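PDB 3CDD: prophage MuSo2, 43 kDa tail protein from Shewanella oneidensis, which probably serves as a trimeric hub protein at the centre of the baseplate of a Mu-like prophage tail. Local coordinates for residues A[186-191]-A[301-306]; A[199-204]-A[283-288]. All blocks are in the same frame, centred on the assembly; numbering follows the deposited sequence.

Interaction 1: residues A[186-191]-A[301-306]; sequences TKAGVS and INTLVP
Val-305 sets its CG2 anti to the backbone N, with CG1 between N and the carbonyl carbon (chi1 70°). This brings Val-305 CG2 to 3.0 Å from Val-190 O, a tight approach. The two valines run side by side, with Val-190 CG1 4.2 Å from Val-305 CG2. In Thr-303, chi1 of 52° puts OG1 3.8 Å from the methyl carbon, Ala-188 CB, while the hydroxyl itself bonds to Asn-300 O. Both backbone polar atoms of Leu-304 turn to the segment 186-191. Leu-304 N donates to Thr-186 O at 2.8 Å, in the carbonyl plane. Leu-304 O accepts from Ala-188 N at 2.7 Å in a nearly straight bond (170° at H). A water bonded to Val-190 O also makes weak bonds to Gly-189 N and Leu-304 O. Further on, Ser-191 OG rests 3.3 Å from CG of the Pro-306 ring. The two segments run roughly the same way, and Lys-187 reaches past Leu-304 to a salt bridge with Glu-317. The pattern is a single beta bridge, by which an irregular connection is laid along the beginning of strand 304-309, just ahead of the parallel pairing of that strand with strand 192-193.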
loop_
_atom_site.group_PDB
_atom_site.type_symbol
_atom_site.label_atom_id
_atom_site.label_comp_id
_atom_site.label_asym_id
_atom_site.label_seq_id
_atom_site.Cartn_x
_atom_site.Cartn_y
_atom_site.Cartn_z
ATOM N N THR A 186 2.956 -37.875 -1.401
ATOM C CA THR A 186 3.032 -38.139 -2.841
ATOM C C THR A 186 4.158 -37.339 -3.498
ATOM O O THR A 186 4.315 -36.131 -3.271
ATOM C CB THR A 186 1.684 -37.843 -3.540
ATOM O OG1 THR A 186 0.645 -38.563 -2.868
ATOM C CG2 THR A 186 1.710 -38.281 -5.009
ATOM N N LYS A 187 4.944 -38.036 -4.311
ATOM C CA LYS A 187 6.112 -37.439 -4.937
ATOM C C LYS A 187 5.773 -36.919 -6.334
ATOM O O LYS A 187 5.012 -37.544 -7.065
ATOM C CB LYS A 187 7.268 -38.441 -4.958
ATOM C CG LYS A 187 7.802 -38.765 -3.548
ATOM C CD LYS A 187 8.992 -39.718 -3.587
ATOM C CE LYS A 187 9.344 -40.265 -2.186
ATOM N NZ LYS A 187 9.504 -39.204 -1.127
ATOM N N ALA A 188 6.317 -35.761 -6.692
ATOM C CA ALA A 188 6.121 -35.246 -8.042
ATOM C C ALA A 188 6.614 -36.235 -9.113
ATOM O O ALA A 188 6.175 -36.172 -10.270
ATOM C CB ALA A 188 6.789 -33.894 -8.206
ATOM N N GLY A 189 7.502 -37.155 -8.719
ATOM C CA GLY A 189 8.161 -38.052 -9.655
ATOM C C GLY A 189 9.321 -37.403 -10.388
ATOM O O GLY A 189 9.742 -37.876 -11.450
ATOM N N VAL A 190 9.851 -36.326 -9.811
ATOM C CA VAL A 190 10.913 -35.558 -10.437
ATOM C C VAL A 190 11.695 -34.810 -9.351
ATOM O O VAL A 190 11.151 -34.490 -8.288
ATOM C CB VAL A 190 10.302 -34.554 -11.476
ATOM C CG1 VAL A 190 9.419 -33.509 -10.775
ATOM C CG2 VAL A 190 11.372 -33.879 -12.342
ATOM N N SER A 191 12.966 -34.534 -9.634
ATOM C CA SER A 191 13.776 -33.642 -8.809
ATOM C C SER A 191 14.029 -32.336 -9.538
ATOM O O SER A 191 14.045 -32.300 -10.771
ATOM C CB SER A 191 15.113 -34.302 -8.475
ATOM O OG SER A 191 14.912 -35.459 -7.699
ATOM N N ILE A 301 0.451 -28.983 -7.117
ATOM C CA ILE A 301 0.672 -28.521 -5.748
ATOM C C ILE A 301 0.557 -29.703 -4.793
ATOM O O ILE A 301 -0.039 -30.718 -5.127
ATOM C CB ILE A 301 -0.319 -27.399 -5.278
ATOM C CG1 ILE A 301 -1.789 -27.823 -5.468
ATOM C CG2 ILE A 301 0.010 -26.042 -5.948
ATOM C CD1 ILE A 301 -2.817 -26.746 -5.013
ATOM N N ASN A 302 1.127 -29.553 -3.601
ATOM C CA ASN A 302 1.067 -30.594 -2.567
ATOM C C ASN A 302 1.630 -31.911 -3.073
ATOM O O ASN A 302 1.033 -32.981 -2.888
ATOM C CB ASN A 302 -0.356 -30.763 -2.031
ATOM C CG ASN A 302 -0.386 -31.380 -0.652
ATOM O OD1 ASN A 302 0.624 -31.351 0.069
ATOM N ND2 ASN A 302 -1.541 -31.954 -0.268
ATOM N N THR A 303 2.769 -31.818 -3.747
ATOM C CA THR A 303 3.577 -32.984 -4.054
ATOM C C THR A 303 5.004 -32.689 -3.637
ATOM O O THR A 303 5.406 -31.513 -3.539
ATOM C CB THR A 303 3.526 -33.411 -5.551
ATOM O OG1 THR A 303 3.809 -32.296 -6.396
ATOM C CG2 THR A 303 2.153 -34.022 -5.931
ATOM N N LEU A 304 5.759 -33.752 -3.369
ATOM C CA LEU A 304 7.116 -33.621 -2.867
ATOM C C LEU A 304 8.127 -33.729 -4.013
ATOM O O LEU A 304 7.990 -34.584 -4.917
ATOM C CB LEU A 304 7.401 -34.702 -1.797
ATOM C CG LEU A 304 6.702 -34.674 -0.424
ATOM C CD1 LEU A 304 7.076 -35.909 0.366
ATOM C CD2 LEU A 304 7.055 -33.428 0.377
ATOM N N VAL A 305 9.145 -32.869 -3.948
ATOM C CA VAL A 305 10.161 -32.775 -4.988
ATOM C C VAL A 305 11.567 -32.645 -4.343
ATOM O O VAL A 305 11.812 -31.714 -3.580
ATOM C CB VAL A 305 9.802 -31.606 -5.966
ATOM C CG1 VAL A 305 9.975 -30.241 -5.294
ATOM C CG2 VAL A 305 10.619 -31.686 -7.226
ATOM N N PRO A 306 12.473 -33.618 -4.583
ATOM C CA PRO A 306 13.832 -33.360 -4.078
ATOM C C PRO A 306 14.444 -32.084 -4.680
ATOM O O PRO A 306 14.220 -31.758 -5.837
ATOM C CB PRO A 306 14.630 -34.608 -4.505
ATOM C CG PRO A 306 13.610 -35.683 -4.689
ATOM C CD PRO A 306 12.370 -34.949 -5.221
HETATM O O HOH W 1 9.803 -36.642 -6.785
#

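Interaction 2: residues A[199-204]-A[283-288]; sequences KAARGR and AEYTVT
The carboxylate of Glu-284 sits at the edge of the Arg-202 guanidinium. Glu-284 OE1 lies near the guanidinium plane, 2.9 Å from Arg-202 NH2, and a weaker bond comes from Arg-202 NE. The two planes are turned 48° apart, and NH2 reaches OE1 from above the carboxylate plane. Water 3 donates to the same Glu-284 OE1 and weakly accepts from Arg-202 NE. The salt bridge probably stabilises the charge on both groups. The Tyr-285 ring is met obliquely by the methyl of Ala-201, with Ala-201 CB 3.7 Å from Tyr-285 CD2. The tyrosine hydroxyl bonds to Asp-309.

The Arg-202 chain is extended through chi1 and chi2, then bends at chi3 (92°), which turns the guanidinium toward Glu-284. The two side chains run side by side over the face of the sheet that also carries Ala-200 and Thr-286. Ala-201, Tyr-285 and Ala-283 occupy the other face.

Strands 200-204 and 283-288 form an antiparallel beta ladder. Ala-200 with Thr-286 and Arg-202 with Glu-284 are hydrogen-bonded pairs. At its start the ladder has a classic beta bulge, where Lys-199 and Ala-200 both face Thr-286. Thr-286 O accepts from Lys-199 N at 3.0 Å and from Ala-200 N at 3.3 Å. In return, Thr-286 N donates to Ala-200 O at 2.8 Å.

From the bulge itself, Lys-199 crosses Thr-286, with Lys-199 CD 4.1 Å from Thr-286 CG2. Water 2 joins Lys-199 NZ to Thr-288 OG1. On its other edge, strand 281-288 pairs with strand 331-339. Ala-201 and Arg-202 also pair with an antiparallel strand of the second subunit, so the sheet continues across the interface. Arg-204 forms a salt bridge with Asp-79 of that second subunit.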
loop_
_atom_site.group_PDB
_atom_site.type_symbol
_atom_site.label_atom_id
_atom_site.label_comp_id
_atom_site.label_asym_id
_atom_site.label_seq_id
_atom_site.Cartn_x
_atom_site.Cartn_y
_atom_site.Cartn_z
ATOM N N LYS A 199 15.827 -23.866 -15.111
ATOM C CA LYS A 199 16.160 -22.783 -16.025
ATOM C C LYS A 199 16.649 -21.550 -15.235
ATOM O O LYS A 199 17.648 -20.943 -15.574
ATOM C CB LYS A 199 14.938 -22.433 -16.884
ATOM C CG LYS A 199 15.140 -21.277 -17.869
ATOM C CD LYS A 199 13.811 -20.722 -18.351
ATOM C CE LYS A 199 13.998 -19.586 -19.355
ATOM N NZ LYS A 199 13.811 -20.087 -20.737
ATOM N N ALA A 200 15.940 -21.202 -14.169
ATOM C CA ALA A 200 16.336 -20.092 -13.314
ATOM C C ALA A 200 15.726 -20.296 -11.955
ATOM O O ALA A 200 14.794 -21.094 -11.806
ATOM C CB ALA A 200 15.867 -18.767 -13.914
ATOM N N ALA A 201 16.227 -19.574 -10.951
ATOM C CA ALA A 201 15.701 -19.683 -9.595
ATOM C C ALA A 201 15.986 -18.456 -8.761
ATOM O O ALA A 201 16.893 -17.666 -9.049
ATOM C CB ALA A 201 16.231 -20.915 -8.886
ATOM N N ARG A 202 15.253 -18.359 -7.671
ATOM C CA ARG A 202 15.267 -17.179 -6.853
ATOM C C ARG A 202 14.939 -17.589 -5.418
ATOM O O ARG A 202 14.059 -18.406 -5.218
ATOM C CB ARG A 202 14.157 -16.287 -7.447
ATOM C CG ARG A 202 13.859 -15.011 -6.814
ATOM C CD ARG A 202 12.866 -14.268 -7.689
ATOM N NE ARG A 202 11.467 -14.506 -7.323
ATOM C CZ ARG A 202 10.598 -13.568 -6.945
ATOM N NH1 ARG A 202 10.947 -12.283 -6.879
ATOM N NH2 ARG A 202 9.357 -13.913 -6.651
ATOM N N GLY A 203 15.577 -16.969 -4.419
ATOM C CA GLY A 203 15.304 -17.300 -3.015
ATOM C C GLY A 203 15.403 -16.096 -2.099
ATOM O O GLY A 203 15.987 -15.076 -2.445
ATOM N N ARG A 204 14.819 -16.205 -0.919
ATOM C CA ARG A 204 15.005 -15.188 0.110
ATOM C C ARG A 204 14.905 -15.881 1.449
ATOM O O ARG A 204 13.874 -16.470 1.757
ATOM C CB ARG A 204 13.938 -14.092 0.019
ATOM C CG ARG A 204 14.111 -13.018 1.118
ATOM C CD ARG A 204 13.149 -11.915 0.879
ATOM N NE ARG A 204 13.520 -11.188 -0.335
ATOM C CZ ARG A 204 14.314 -10.116 -0.347
ATOM N NH1 ARG A 204 14.829 -9.632 0.784
ATOM N NH2 ARG A 204 14.590 -9.525 -1.499
ATOM N N ALA A 283 11.661 -19.992 -1.860
ATOM C CA ALA A 283 12.475 -20.508 -2.957
ATOM C C ALA A 283 11.550 -20.818 -4.139
ATOM O O ALA A 283 10.561 -21.531 -3.981
ATOM C CB ALA A 283 13.247 -21.753 -2.535
ATOM N N GLU A 284 11.878 -20.271 -5.306
ATOM C CA GLU A 284 11.043 -20.387 -6.503
ATOM C C GLU A 284 11.891 -20.796 -7.678
ATOM O O GLU A 284 12.846 -20.084 -8.027
ATOM C CB GLU A 284 10.379 -19.039 -6.840
ATOM C CG GLU A 284 9.307 -18.669 -5.881
ATOM C CD GLU A 284 8.584 -17.380 -6.228
ATOM O OE1 GLU A 284 8.945 -16.680 -7.215
ATOM O OE2 GLU A 284 7.632 -17.082 -5.481
ATOM N N TYR A 285 11.494 -21.903 -8.302
ATOM C CA TYR A 285 12.201 -22.512 -9.405
ATOM C C TYR A 285 11.420 -22.357 -10.697
ATOM O O TYR A 285 10.288 -22.783 -10.792
ATOM C CB TYR A 285 12.472 -24.018 -9.105
ATOM C CG TYR A 285 13.536 -24.168 -8.014
ATOM C CD1 TYR A 285 13.201 -24.115 -6.659
ATOM C CD2 TYR A 285 14.869 -24.271 -8.351
ATOM C CE1 TYR A 285 14.203 -24.197 -5.649
ATOM C CE2 TYR A 285 15.865 -24.373 -7.368
ATOM C CZ TYR A 285 15.526 -24.325 -6.032
ATOM O OH TYR A 285 16.529 -24.400 -5.099
ATOM N N THR A 286 12.069 -21.786 -11.699
ATOM C CA THR A 286 11.490 -21.610 -13.018
ATOM C C THR A 286 11.967 -22.776 -13.881
ATOM O O THR A 286 13.182 -22.975 -14.063
ATOM C CB THR A 286 11.965 -20.299 -13.624
ATOM O OG1 THR A 286 11.583 -19.191 -12.767
ATOM C CG2 THR A 286 11.421 -20.116 -15.030
ATOM N N VAL A 287 11.002 -23.537 -14.415
ATOM C CA VAL A 287 11.278 -24.627 -15.339
ATOM C C VAL A 287 10.579 -24.366 -16.687
ATOM O O VAL A 287 9.634 -23.551 -16.771
ATOM C CB VAL A 287 10.860 -26.018 -14.732
ATOM C CG1 VAL A 287 11.629 -26.278 -13.399
ATOM C CG2 VAL A 287 9.363 -26.097 -14.486
ATOM N N THR A 288 11.049 -25.058 -17.726
ATOM C CA THR A 288 10.463 -25.002 -19.048
ATOM C C THR A 288 9.287 -25.986 -19.138
ATOM O O THR A 288 9.405 -27.143 -18.726
ATOM C CB THR A 288 11.533 -25.306 -20.145
ATOM O OG1 THR A 288 12.429 -24.194 -20.264
ATOM C CG2 THR A 288 10.889 -25.541 -21.522
HETATM O O HOH W 2 12.387 -22.148 -21.708
HETATM O O HOH W 3 10.453 -16.624 -9.296
#

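In the fold
Both interactions are partly buried, each with four buried and two exposed residues among those that touch. Their centres are about 16 Å apart, their nearest atoms about 7 Å. Interaction 2 is nested along the chain inside the loop closed by interaction 1. Strands 281-288 and 304-309, consecutive in the chain, reach the same sheet. Interaction 1 holds a loop to strand 304-309 by two backbone bonds, small apolar contacts and a water. Interaction 2 pairs two strands in an antiparallel ladder that begins with a bulge, and adds a salt bridge. Leu-192 touches both: its backbone is hydrogen-bonded to Pro-306, and its side chain meets Tyr-285 and Val-287. No other chain touches interaction 1, whereas interaction 2 lies at a subunit interface.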